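Local coordinates for protein dihydrodipicolinate synthase (Rhodopseudomonas palustris, PDB 3DZ1) that probably catalyses the condensation step of lysine biosynthesis as a 4-hydroxy-tetrahydrodipicolinate synthase, a TIM-barrel lyase of the DapA family, at residues A14-P19 against E44-L49; D32-F37 against G273-S278; A109-L114 against T121-Q126; W137-Y142 against K153-I158; T218-P223 against D246-L251. One frame throughout, in Å; residues are numbered along the deposited sequence.

Contact 1: residues A14-P19 against E44-L49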
# COMPACT_ATOMS: atom_id res chain seq x y z
N ALA A 14 -2.76 22.75 -21.02
CA ALA A 14 -1.47 22.72 -20.35
C ALA A 14 -1.62 22.68 -18.83
O ALA A 14 -2.41 23.41 -18.26
CB ALA A 14 -0.65 23.95 -20.76
N ILE A 15 -0.86 21.80 -18.17
CA ILE A 15 -0.90 21.73 -16.71
C ILE A 15 0.19 22.68 -16.25
O ILE A 15 1.38 22.42 -16.45
CB ILE A 15 -0.61 20.32 -16.19
CG1 ILE A 15 -1.60 19.32 -16.79
CG2 ILE A 15 -0.70 20.31 -14.66
CD1 ILE A 15 -1.35 17.88 -16.40
N ALA A 16 -0.22 23.78 -15.64
CA ALA A 16 0.72 24.80 -15.19
C ALA A 16 1.37 24.61 -13.83
O ALA A 16 0.70 24.32 -12.84
CB ALA A 16 0.03 26.16 -15.22
N PRO A 17 2.69 24.75 -13.78
CA PRO A 17 3.38 24.61 -12.50
C PRO A 17 3.15 25.95 -11.81
O PRO A 17 2.72 26.91 -12.46
CB PRO A 17 4.83 24.42 -12.91
CG PRO A 17 4.93 25.28 -14.13
CD PRO A 17 3.66 24.93 -14.87
N THR A 18 3.40 26.04 -10.51
CA THR A 18 3.24 27.31 -9.81
C THR A 18 4.65 27.90 -9.77
O THR A 18 5.54 27.34 -9.15
CB THR A 18 2.70 27.11 -8.38
OG1 THR A 18 1.36 26.62 -8.45
CG2 THR A 18 2.71 28.43 -7.62
N PRO A 19 4.86 29.03 -10.47
CA PRO A 19 6.17 29.70 -10.51
C PRO A 19 6.60 30.28 -9.17
O PRO A 19 5.85 31.05 -8.56
CB PRO A 19 5.97 30.80 -11.56
CG PRO A 19 4.84 30.30 -12.40
CD PRO A 19 3.91 29.71 -11.37
N GLU A 44 -5.90 25.06 -25.62
CA GLU A 44 -7.31 25.37 -25.44
C GLU A 44 -7.63 25.69 -23.98
O GLU A 44 -8.64 26.32 -23.67
CB GLU A 44 -8.18 24.20 -25.91
CG GLU A 44 -9.68 24.41 -25.66
CD GLU A 44 -10.56 23.53 -26.52
OE1 GLU A 44 -10.38 23.55 -27.76
OE2 GLU A 44 -11.44 22.82 -25.96
N GLY A 45 -6.76 25.24 -23.08
CA GLY A 45 -7.00 25.49 -21.67
C GLY A 45 -5.78 25.30 -20.81
O GLY A 45 -4.71 24.91 -21.29
N VAL A 46 -5.95 25.58 -19.52
CA VAL A 46 -4.87 25.45 -18.56
C VAL A 46 -5.42 24.88 -17.27
O VAL A 46 -6.50 25.27 -16.82
CB VAL A 46 -4.23 26.84 -18.26
CG1 VAL A 46 -2.99 26.67 -17.38
CG2 VAL A 46 -3.86 27.54 -19.57
N THR A 47 -4.69 23.93 -16.68
CA THR A 47 -5.10 23.34 -15.41
C THR A 47 -4.11 23.86 -14.38
O THR A 47 -2.90 23.84 -14.60
CB THR A 47 -5.07 21.80 -15.50
OG1 THR A 47 -6.01 21.37 -16.49
CG2 THR A 47 -5.45 21.17 -14.15
N VAL A 48 -4.63 24.35 -13.26
CA VAL A 48 -3.77 24.92 -12.23
C VAL A 48 -3.91 24.28 -10.85
O VAL A 48 -4.88 23.58 -10.57
CB VAL A 48 -4.01 26.44 -12.09
CG1 VAL A 48 -3.74 27.14 -13.40
CG2 VAL A 48 -5.44 26.71 -11.64
N LEU A 49 -2.92 24.55 -10.00
CA LEU A 49 -2.87 24.02 -8.64
C LEU A 49 -2.69 22.51 -8.66
O LEU A 49 -2.05 21.97 -9.56
CB LEU A 49 -4.12 24.43 -7.86
CG LEU A 49 -4.27 25.94 -7.67
CD1 LEU A 49 -5.47 26.25 -6.80
CD2 LEU A 49 -3.00 26.50 -7.03
O HOH W 1 -0.48 25.82 -10.60
O HOH W 2 -1.35 22.32 -12.07

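Contact 2: residues D32-F37 against G273-S278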
# COMPACT_ATOMS: atom_id res chain seq x y z
N ASP A 32 1.90 35.09 -15.52
CA ASP A 32 1.34 35.77 -16.69
C ASP A 32 2.09 35.35 -17.96
O ASP A 32 1.48 35.13 -19.00
CB ASP A 32 1.43 37.30 -16.55
CG ASP A 32 0.73 37.82 -15.31
OD1 ASP A 32 -0.33 37.28 -14.94
OD2 ASP A 32 1.24 38.79 -14.71
N ARG A 33 3.41 35.25 -17.85
CA ARG A 33 4.24 34.86 -18.98
C ARG A 33 3.89 33.45 -19.45
O ARG A 33 3.80 33.19 -20.66
CB ARG A 33 5.71 34.93 -18.56
CG ARG A 33 6.71 34.73 -19.68
CD ARG A 33 8.11 34.80 -19.10
NE ARG A 33 8.35 36.08 -18.44
CZ ARG A 33 8.97 36.22 -17.28
NH1 ARG A 33 9.43 35.16 -16.62
NH2 ARG A 33 9.16 37.44 -16.77
N LEU A 34 3.71 32.54 -18.50
CA LEU A 34 3.34 31.16 -18.84
C LEU A 34 1.98 31.14 -19.52
O LEU A 34 1.79 30.48 -20.54
CB LEU A 34 3.26 30.30 -17.57
CG LEU A 34 4.55 29.65 -17.07
CD1 LEU A 34 4.28 28.93 -15.75
CD2 LEU A 34 5.06 28.67 -18.12
N THR A 35 1.03 31.87 -18.95
CA THR A 35 -0.32 31.93 -19.49
C THR A 35 -0.34 32.46 -20.92
O THR A 35 -1.01 31.90 -21.79
CB THR A 35 -1.24 32.82 -18.63
OG1 THR A 35 -1.27 32.31 -17.29
CG2 THR A 35 -2.66 32.82 -19.20
N ASP A 36 0.39 33.55 -21.17
CA ASP A 36 0.45 34.14 -22.51
C ASP A 36 1.04 33.14 -23.48
O ASP A 36 0.61 33.04 -24.64
CB ASP A 36 1.31 35.40 -22.51
CG ASP A 36 0.71 36.52 -21.68
OD1 ASP A 36 -0.53 36.51 -21.48
OD2 ASP A 36 1.46 37.41 -21.25
N PHE A 37 2.04 32.40 -23.01
CA PHE A 37 2.71 31.38 -23.81
C PHE A 37 1.72 30.31 -24.25
O PHE A 37 1.60 30.01 -25.44
CB PHE A 37 3.83 30.74 -22.99
CG PHE A 37 4.48 29.57 -23.67
CD1 PHE A 37 5.26 29.75 -24.81
CD2 PHE A 37 4.27 28.28 -23.20
CE1 PHE A 37 5.82 28.66 -25.47
CE2 PHE A 37 4.83 27.19 -23.86
CZ PHE A 37 5.60 27.38 -25.00
N GLY A 273 12.75 30.66 -21.14
CA GLY A 273 12.43 32.05 -20.83
C GLY A 273 11.04 32.29 -20.27
O GLY A 273 10.60 33.45 -20.20
N LEU A 274 10.35 31.23 -19.85
CA LEU A 274 9.00 31.36 -19.31
C LEU A 274 8.99 31.55 -17.80
O LEU A 274 8.11 32.21 -17.25
CB LEU A 274 8.16 30.14 -19.70
CG LEU A 274 8.07 29.91 -21.22
CD1 LEU A 274 7.34 28.61 -21.51
CD2 LEU A 274 7.35 31.09 -21.86
N LEU A 275 9.96 30.96 -17.12
CA LEU A 275 10.07 31.10 -15.67
C LEU A 275 11.33 31.89 -15.34
O LEU A 275 12.36 31.72 -16.00
CB LEU A 275 10.14 29.73 -14.98
CG LEU A 275 8.94 28.78 -15.06
CD1 LEU A 275 9.23 27.52 -14.23
CD2 LEU A 275 7.70 29.48 -14.56
N SER A 276 11.26 32.76 -14.33
CA SER A 276 12.41 33.54 -13.89
C SER A 276 13.33 32.62 -13.10
O SER A 276 14.56 32.72 -13.18
CB SER A 276 11.98 34.69 -12.98
OG SER A 276 11.25 35.67 -13.69
N SER A 277 12.72 31.72 -12.34
CA SER A 277 13.45 30.76 -11.52
C SER A 277 12.81 29.38 -11.64
O SER A 277 11.60 29.26 -11.83
CB SER A 277 13.44 31.19 -10.06
OG SER A 277 13.97 30.16 -9.23
N SER A 278 13.64 28.35 -11.52
CA SER A 278 13.19 26.96 -11.61
C SER A 278 12.91 26.42 -10.21
O SER A 278 12.65 25.23 -10.04
CB SER A 278 14.25 26.10 -12.28
OG SER A 278 15.47 26.16 -11.56

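Contact 3: residues A109-L114 against T121-Q126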
# COMPACT_ATOMS: atom_id res chain seq x y z
N ALA A 109 -9.76 14.38 -7.73
CA ALA A 109 -9.10 13.09 -7.70
C ALA A 109 -9.60 12.42 -6.42
O ALA A 109 -9.96 13.09 -5.46
CB ALA A 109 -7.59 13.25 -7.64
N PRO A 110 -9.64 11.08 -6.40
CA PRO A 110 -10.11 10.39 -5.20
C PRO A 110 -9.01 10.24 -4.16
O PRO A 110 -7.83 10.25 -4.48
CB PRO A 110 -10.54 9.03 -5.75
CG PRO A 110 -9.47 8.77 -6.77
CD PRO A 110 -9.35 10.12 -7.49
N PRO A 111 -9.40 10.13 -2.88
CA PRO A 111 -8.37 9.96 -1.84
C PRO A 111 -7.71 8.60 -2.11
O PRO A 111 -8.35 7.69 -2.62
CB PRO A 111 -9.18 9.99 -0.54
CG PRO A 111 -10.56 9.57 -0.97
CD PRO A 111 -10.73 10.30 -2.27
N PRO A 112 -6.43 8.45 -1.75
CA PRO A 112 -5.70 7.20 -1.96
C PRO A 112 -6.19 5.93 -1.27
O PRO A 112 -5.75 4.83 -1.62
CB PRO A 112 -4.27 7.57 -1.54
CG PRO A 112 -4.51 8.55 -0.43
CD PRO A 112 -5.61 9.43 -1.00
N SER A 113 -7.11 6.06 -0.33
CA SER A 113 -7.61 4.90 0.41
C SER A 113 -8.78 4.14 -0.21
O SER A 113 -9.03 2.99 0.15
CB SER A 113 -7.98 5.31 1.84
OG SER A 113 -9.06 6.23 1.83
N LEU A 114 -9.51 4.77 -1.12
CA LEU A 114 -10.66 4.13 -1.74
C LEU A 114 -10.30 2.85 -2.51
O LEU A 114 -9.43 2.87 -3.39
CB LEU A 114 -11.37 5.11 -2.68
CG LEU A 114 -11.72 6.48 -2.10
CD1 LEU A 114 -12.54 7.26 -3.10
CD2 LEU A 114 -12.48 6.33 -0.79
N THR A 121 -17.71 5.30 -5.94
CA THR A 121 -18.89 6.02 -6.41
C THR A 121 -19.49 6.88 -5.30
O THR A 121 -19.96 7.99 -5.55
CB THR A 121 -19.96 5.06 -6.97
OG1 THR A 121 -20.28 4.05 -6.00
CG2 THR A 121 -19.46 4.39 -8.23
N THR A 122 -19.46 6.38 -4.07
CA THR A 122 -19.99 7.15 -2.96
C THR A 122 -19.19 8.43 -2.74
O THR A 122 -19.76 9.50 -2.53
CB THR A 122 -20.00 6.33 -1.65
OG1 THR A 122 -21.02 5.34 -1.73
CG2 THR A 122 -20.26 7.24 -0.44
N TYR A 123 -17.86 8.32 -2.79
CA TYR A 123 -17.02 9.49 -2.58
C TYR A 123 -17.37 10.62 -3.53
O TYR A 123 -17.54 11.77 -3.12
CB TYR A 123 -15.54 9.15 -2.76
CG TYR A 123 -14.67 10.37 -2.62
CD1 TYR A 123 -14.40 10.91 -1.36
CD2 TYR A 123 -14.21 11.05 -3.75
CE1 TYR A 123 -13.69 12.10 -1.23
CE2 TYR A 123 -13.49 12.25 -3.62
CZ TYR A 123 -13.24 12.77 -2.36
OH TYR A 123 -12.56 13.96 -2.22
N PHE A 124 -17.47 10.30 -4.82
CA PHE A 124 -17.77 11.33 -5.79
C PHE A 124 -19.16 11.93 -5.67
O PHE A 124 -19.35 13.09 -6.02
CB PHE A 124 -17.46 10.81 -7.20
CG PHE A 124 -15.99 10.73 -7.48
CD1 PHE A 124 -15.24 11.90 -7.57
CD2 PHE A 124 -15.33 9.51 -7.55
CE1 PHE A 124 -13.86 11.85 -7.71
CE2 PHE A 124 -13.95 9.45 -7.69
CZ PHE A 124 -13.21 10.63 -7.78
N ARG A 125 -20.11 11.16 -5.16
CA ARG A 125 -21.45 11.71 -4.97
C ARG A 125 -21.36 12.72 -3.82
O ARG A 125 -22.03 13.75 -3.82
CB ARG A 125 -22.46 10.61 -4.62
CG ARG A 125 -22.74 9.64 -5.75
CD ARG A 125 -24.10 8.95 -5.58
NE ARG A 125 -24.21 8.24 -4.31
CZ ARG A 125 -23.71 7.02 -4.07
NH1 ARG A 125 -23.06 6.37 -5.02
NH2 ARG A 125 -23.87 6.47 -2.88
N GLN A 126 -20.51 12.42 -2.84
CA GLN A 126 -20.34 13.32 -1.71
C GLN A 126 -19.54 14.54 -2.16
O GLN A 126 -19.79 15.66 -1.72
CB GLN A 126 -19.60 12.63 -0.56
CG GLN A 126 -20.27 11.38 -0.05
CD GLN A 126 -19.46 10.71 1.04
OE1 GLN A 126 -18.24 10.60 0.95
NE2 GLN A 126 -20.14 10.25 2.08
O HOH W 3 -10.02 14.68 -3.36

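Contact 4: residues W137-Y142 against K153-I158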
# COMPACT_ATOMS: atom_id res chain seq x y z
N TRP A 137 -17.02 19.54 -13.62
CA TRP A 137 -15.79 19.01 -13.05
C TRP A 137 -15.14 17.91 -13.87
O TRP A 137 -15.76 17.32 -14.77
CB TRP A 137 -16.02 18.53 -11.61
CG TRP A 137 -17.00 17.41 -11.44
CD1 TRP A 137 -18.36 17.49 -11.54
CD2 TRP A 137 -16.69 16.06 -11.12
NE1 TRP A 137 -18.92 16.25 -11.29
CE2 TRP A 137 -17.91 15.36 -11.03
CE3 TRP A 137 -15.49 15.36 -10.90
CZ2 TRP A 137 -17.97 13.99 -10.73
CZ3 TRP A 137 -15.55 14.00 -10.60
CH2 TRP A 137 -16.79 13.33 -10.51
N VAL A 138 -13.88 17.66 -13.55
CA VAL A 138 -13.06 16.67 -14.22
C VAL A 138 -12.66 15.54 -13.28
O VAL A 138 -12.15 15.78 -12.19
CB VAL A 138 -11.77 17.33 -14.75
CG1 VAL A 138 -10.92 16.31 -15.49
CG2 VAL A 138 -12.12 18.51 -15.63
N LEU A 139 -12.92 14.31 -13.71
CA LEU A 139 -12.58 13.12 -12.92
C LEU A 139 -11.14 12.71 -13.25
O LEU A 139 -10.84 12.38 -14.40
CB LEU A 139 -13.53 11.97 -13.27
CG LEU A 139 -13.26 10.62 -12.59
CD1 LEU A 139 -13.31 10.77 -11.08
CD2 LEU A 139 -14.27 9.60 -13.08
N GLN A 140 -10.26 12.74 -12.25
CA GLN A 140 -8.87 12.35 -12.48
C GLN A 140 -8.65 10.88 -12.14
O GLN A 140 -8.88 10.45 -11.01
CB GLN A 140 -7.91 13.22 -11.65
CG GLN A 140 -6.47 12.74 -11.73
CD GLN A 140 -5.49 13.68 -11.06
OE1 GLN A 140 -5.80 14.29 -10.04
NE2 GLN A 140 -4.30 13.79 -11.63
N ASP A 141 -8.21 10.12 -13.14
CA ASP A 141 -7.96 8.68 -13.02
C ASP A 141 -6.46 8.46 -13.23
O ASP A 141 -5.99 8.33 -14.36
CB ASP A 141 -8.77 7.95 -14.08
CG ASP A 141 -8.55 6.45 -14.07
OD1 ASP A 141 -8.00 5.92 -13.08
OD2 ASP A 141 -8.93 5.80 -15.06
N TYR A 142 -5.71 8.41 -12.13
CA TYR A 142 -4.26 8.27 -12.19
C TYR A 142 -3.77 7.29 -11.12
O TYR A 142 -3.16 7.69 -10.12
CB TYR A 142 -3.65 9.66 -11.97
CG TYR A 142 -2.17 9.82 -12.25
CD1 TYR A 142 -1.47 8.90 -13.02
CD2 TYR A 142 -1.49 10.95 -11.79
CE1 TYR A 142 -0.12 9.10 -13.33
CE2 TYR A 142 -0.16 11.16 -12.10
CZ TYR A 142 0.52 10.24 -12.87
OH TYR A 142 1.85 10.47 -13.17
N LYS A 153 -16.61 0.74 -16.17
CA LYS A 153 -17.98 0.72 -15.65
C LYS A 153 -18.13 1.63 -14.44
O LYS A 153 -19.17 2.28 -14.26
CB LYS A 153 -18.39 -0.71 -15.28
CG LYS A 153 -18.55 -1.64 -16.47
CD LYS A 153 -19.02 -3.02 -16.06
CE LYS A 153 -19.25 -3.90 -17.28
NZ LYS A 153 -19.71 -5.28 -16.92
N VAL A 154 -17.10 1.69 -13.60
CA VAL A 154 -17.13 2.55 -12.42
C VAL A 154 -17.10 4.00 -12.89
O VAL A 154 -17.81 4.86 -12.35
CB VAL A 154 -15.94 2.27 -11.47
CG1 VAL A 154 -15.73 3.45 -10.53
CG2 VAL A 154 -16.21 1.02 -10.65
N ILE A 155 -16.27 4.27 -13.88
CA ILE A 155 -16.17 5.62 -14.42
C ILE A 155 -17.53 6.01 -14.99
O ILE A 155 -18.02 7.11 -14.73
CB ILE A 155 -15.10 5.70 -15.53
CG1 ILE A 155 -13.71 5.55 -14.90
CG2 ILE A 155 -15.23 7.03 -16.28
CD1 ILE A 155 -12.59 5.44 -15.91
N ARG A 156 -18.14 5.11 -15.76
CA ARG A 156 -19.44 5.38 -16.36
C ARG A 156 -20.48 5.72 -15.29
O ARG A 156 -21.27 6.65 -15.47
CB ARG A 156 -19.92 4.17 -17.17
CG ARG A 156 -21.34 4.33 -17.71
CD ARG A 156 -21.75 3.14 -18.57
NE ARG A 156 -21.76 1.89 -17.82
CZ ARG A 156 -21.97 0.70 -18.36
NH1 ARG A 156 -22.20 0.58 -19.66
NH2 ARG A 156 -21.96 -0.38 -17.59
N GLN A 157 -20.47 4.97 -14.20
CA GLN A 157 -21.40 5.21 -13.10
C GLN A 157 -21.17 6.58 -12.47
O GLN A 157 -22.12 7.32 -12.21
CB GLN A 157 -21.26 4.11 -12.05
CG GLN A 157 -22.10 4.31 -10.81
CD GLN A 157 -22.32 3.02 -10.05
OE1 GLN A 157 -21.43 2.18 -9.97
NE2 GLN A 157 -23.52 2.85 -9.49
N ILE A 158 -19.91 6.92 -12.21
CA ILE A 158 -19.56 8.20 -11.61
C ILE A 158 -20.10 9.34 -12.47
O ILE A 158 -20.70 10.29 -11.95
CB ILE A 158 -18.03 8.38 -11.50
CG1 ILE A 158 -17.46 7.37 -10.51
CG2 ILE A 158 -17.70 9.80 -11.08
CD1 ILE A 158 -15.95 7.32 -10.49

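Contact 5: residues T218-P223 against D246-L251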
# COMPACT_ATOMS: atom_id res chain seq x y z
N THR A 218 -1.51 18.07 -20.55
CA THR A 218 -0.10 17.81 -20.33
C THR A 218 0.74 18.82 -19.55
O THR A 218 0.57 20.03 -19.69
CB THR A 218 0.59 17.62 -21.70
OG1 THR A 218 2.00 17.46 -21.51
CG2 THR A 218 0.34 18.82 -22.60
N GLY A 219 1.65 18.29 -18.75
CA GLY A 219 2.57 19.11 -17.99
C GLY A 219 3.92 19.12 -18.70
O GLY A 219 4.89 19.69 -18.20
N TYR A 220 3.97 18.48 -19.87
CA TYR A 220 5.20 18.40 -20.66
C TYR A 220 5.72 19.80 -21.00
O TYR A 220 4.94 20.69 -21.37
CB TYR A 220 4.93 17.61 -21.95
CG TYR A 220 6.14 17.40 -22.83
CD1 TYR A 220 7.33 16.88 -22.31
CD2 TYR A 220 6.09 17.71 -24.19
CE1 TYR A 220 8.44 16.68 -23.13
CE2 TYR A 220 7.19 17.50 -25.02
CZ TYR A 220 8.36 16.99 -24.48
OH TYR A 220 9.45 16.79 -25.31
N CYS A 221 7.04 19.99 -20.89
CA CYS A 221 7.66 21.29 -21.15
C CYS A 221 7.58 21.82 -22.58
O CYS A 221 8.04 22.92 -22.86
CB CYS A 221 9.13 21.29 -20.67
SG CYS A 221 10.17 19.98 -21.34
N PHE A 222 7.00 21.03 -23.48
CA PHE A 222 6.81 21.47 -24.86
C PHE A 222 5.34 21.27 -25.23
O PHE A 222 5.01 20.51 -26.14
CB PHE A 222 7.72 20.71 -25.82
CG PHE A 222 9.13 21.21 -25.83
CD1 PHE A 222 9.48 22.31 -26.60
CD2 PHE A 222 10.10 20.62 -25.03
CE1 PHE A 222 10.78 22.82 -26.58
CE2 PHE A 222 11.40 21.12 -25.00
CZ PHE A 222 11.74 22.22 -25.78
N PRO A 223 4.44 21.94 -24.50
CA PRO A 223 3.01 21.80 -24.80
C PRO A 223 2.75 22.27 -26.22
O PRO A 223 1.82 21.80 -26.88
CB PRO A 223 2.35 22.67 -23.74
CG PRO A 223 3.36 23.76 -23.53
CD PRO A 223 4.66 22.99 -23.49
N ASP A 246 7.60 10.63 -31.55
CA ASP A 246 8.83 9.87 -31.33
C ASP A 246 10.06 10.74 -31.11
O ASP A 246 11.00 10.34 -30.41
CB ASP A 246 9.10 8.94 -32.52
CG ASP A 246 8.14 7.77 -32.57
OD1 ASP A 246 7.30 7.64 -31.65
OD2 ASP A 246 8.23 6.97 -33.53
N ALA A 247 10.06 11.92 -31.72
CA ALA A 247 11.17 12.85 -31.56
C ALA A 247 11.16 13.41 -30.15
O ALA A 247 12.20 13.73 -29.58
CB ALA A 247 11.06 13.98 -32.59
N HIS A 248 9.97 13.51 -29.56
CA HIS A 248 9.83 14.02 -28.21
C HIS A 248 9.83 12.95 -27.13
O HIS A 248 10.08 13.24 -25.96
CB HIS A 248 8.56 14.86 -28.10
CG HIS A 248 8.69 16.23 -28.69
ND1 HIS A 248 9.09 17.31 -27.94
CD2 HIS A 248 8.58 16.66 -29.96
CE1 HIS A 248 9.21 18.36 -28.73
NE2 HIS A 248 8.91 18.00 -29.96
N LEU A 249 9.58 11.71 -27.51
CA LEU A 249 9.52 10.63 -26.52
C LEU A 249 10.71 10.53 -25.57
O LEU A 249 10.54 10.27 -24.38
CB LEU A 249 9.27 9.29 -27.22
CG LEU A 249 8.97 8.12 -26.28
CD1 LEU A 249 7.78 8.47 -25.38
CD2 LEU A 249 8.67 6.88 -27.11
N PRO A 250 11.94 10.72 -26.08
CA PRO A 250 13.09 10.63 -25.17
C PRO A 250 12.98 11.62 -24.01
O PRO A 250 13.26 11.26 -22.86
CB PRO A 250 14.27 10.93 -26.09
CG PRO A 250 13.83 10.33 -27.38
CD PRO A 250 12.39 10.82 -27.48
N LEU A 251 12.57 12.85 -24.30
CA LEU A 251 12.43 13.87 -23.26
C LEU A 251 11.15 13.66 -22.48
O LEU A 251 11.10 13.89 -21.28
CB LEU A 251 12.46 15.27 -23.87
CG LEU A 251 12.36 16.44 -22.88
CD1 LEU A 251 13.51 16.36 -21.87
CD2 LEU A 251 12.40 17.76 -23.65

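Contact 1: residues A14-P19 against E44-L49
A14 and I15 pair with V46 and T47 as neighbouring parallel strands of a TIM barrel, the two strands of a beta-alpha-beta unit whose crossover helix is 28-40. Three backbone bonds join them. A14 uses both of its polar backbone atoms: its N donates to G45 O at 2.9 Å, and its O accepts from T47 N at 2.8 Å, with an N-H...O angle of 164°. T47 likewise uses both polar backbone atoms toward this strand: besides its N-H, its O accepts from A16 N. I15 between them faces the other way and pairs on its other side with T218, so strand 11-15 is held from both flanks, as a closed barrel requires. Side chains alternate accordingly. A14 and V46 point to one face of the sheet, I15 and T47 to the other, where T47 lies beside M217, a predicted pyruvate-binding residue. V46 CG1, placed anti to the backbone N (chi1 -173°), reaches A16 CB at 3.7 Å. Beyond the A16 N-H, water bridges the two segments. One water donates to A16 O and T18 OG1 and accepts from L49 N at 2.8 Å; T18 OG1 is also bonded to G53 O. A second water lies between the carbonyls of A16 and L49, with L49 O 2.6 Å from the water oxygen.

Contact 2: residues D32-F37 against G273-S278
The F37 ring receives L274 on one face: CD1 stands over it, 3.6 Å from the ring centroid and 16° off the normal, a CH-pi contact. The other flat group, the R33 guanidinium, meets the 273-278 loop along its edge, where L274 O and S276 OG lie near its plane. NH1 donates to L274 O at 3.3 Å, approaching from above the carbonyl plane, and makes a nearly straight but weak bond to S276 OG at 3.5 Å. The arginine chain runs out extended from the helix and bends at chi3 (-58°), which turns the guanidinium along the loop while CD rests against the carbonyl oxygens of G273 and L274. The rest of the contact is aliphatic. L34 CD2 touches L274 CB at 3.8 Å, the two side chains crossing at about a right angle, and L34 CD1 meets L275 CD2 at 3.7 Å. An alanine in place of R33 would probably leave L274 O without this donor and uncover the loop backbone now lined by the arginine's methylenes. S276 has a further tie to the start of helix 28-40, its N bonding to S30 OG. G273, with positive phi, follows helix 260-271 and forms its Schellman motif, and the chain leaving it lies against helix 28-40, the first crossover helix of the TIM barrel.

Contact 3: residues A109-L114 against T121-Q126
Y123 points its ring straight out of helix 117-131 at the proline-rich loop, chi1 177° setting CG opposite the backbone N, while F124, with CG anti to the carbonyl carbon (chi1 -74°), swings its ring end round to P110. P111 CD sits over the centre of the tyrosine ring, 3.5 Å from the centroid and 9° off the normal, a CH-pi contact. L114 CD1 closes on Y123 CB at 3.6 Å, its side chain crossing the tyrosine at about a right angle. On the next residue F124 CZ meets P110 CB at 3.7 Å, and P110 CD lies at that ring's edge. A type I turn from P111 to L114 brings the loop back to the helix, and L114 O is bonded by R115 of a neighbouring subunit. One tyrosine face, a phenylalanine rim and proline and leucine CH groups hold the loop, so the direct contact is apolar and depends on shape; the polar link is made through a water, which donates to A109 O at 2.6 Å and is hydrogen-bonded to Y123 OH.

Contact 4: residues W137-Y142 against K153-I158
W137, L139 and D141 send alternate side chains outward from a TIM-barrel strand onto helix 152-161, where I155 and I158, one turn apart, meet them. The axes of 137-141 and 153-158 run nearly antiparallel, at 163°, and approach to 10.9 Å, the usual arrangement of a barrel strand against a helix of the outer layer. Each pair crosses steeply. The indole of W137 presents its edge, with CH2 3.7 Å from I158 CG2, which lies near the ring plane. Its chi1 of 63° holds CG between the backbone N and the carbonyl carbon, and the six-membered ring reaches the helix in this pose. L139 crosses I158 at about a right angle and is the middle of the row: its CD2 touches I158 CD1 at 3.8 Å, and the same methyl lies 4.2 Å from I155 CG2, so one leucine branch rests between the two isoleucines. The tryptophan ring also lies nearly parallel to F124 of helix 117-131, which packs on L139 too, so the strand is covered from two helices. No hydrogen bond crosses between the segments. D141 is the one charged side chain in the row, and its carboxylate is engaged by a salt bridge from OD2 to K178. I155 therefore meets an oxygen that already has a partner, and the side chains of D141 and I155 cross at about a right angle with OD2 3.8 Å from I155 CD1.

Contact 5: residues T218-P223 against D246-L251
The loop that follows the last barrel strand, 215-218, packs on helix 238-255 through an aromatic cluster of Y220, F222 and H248 in this TIM-barrel fold. Y220 OH and H248 ND1 share a hydrogen bond of 2.7 Å, in which either may be the donor. The rings meet rim to rim with their planes at 87°, ND1 near the tyrosine plane and OH near that of the imidazole. F222 takes the other role: the edge of H248 turns toward its face in an offset edge-to-face pair, centroids 5.7 Å apart. L251, one turn along the helix, fills in beside the rings, its CG 3.9 Å from Y220 CE1. A phenylalanine in place of Y220 would probably leave ND1 of the histidine without its mate and let the imidazole turn more readily. The tyrosine reaches the helix because its chi1 of -177° swings the ring away from the backbone N, and T218 OG1 accepts from that N in an ST turn. Helix 238-255 also borders a neighbouring subunit, where D246 pairs with R301 of that chain. L251 CD2 packs beside the cluster, 3.9 Å from C221 SG and 3.8 Å from F222 CE2 at the ring edge.

The five contacts sample one barrel at different depths. The centre of contact 1 is about 7 Å from the chain's centre, and this contact comes nearest the predicted pyruvate site: the side chain of T47 is about 3 Å from that of M217, against about 10 Å for L139 of contact 4 and Y220 of contact 5. Contact 5 closes the barrel against contact 1, with I15 N 2.7 Å from T218 O, a probable hydrogen bond. P19 of contact 1 packs on L34 and L275 of contact 2, and F37 there touches P223 of contact 5. Contacts 3 and 4 touch on the other side of the chain's centre from contact 2, F124 CZ lying 3.3 Å from L139 CD1.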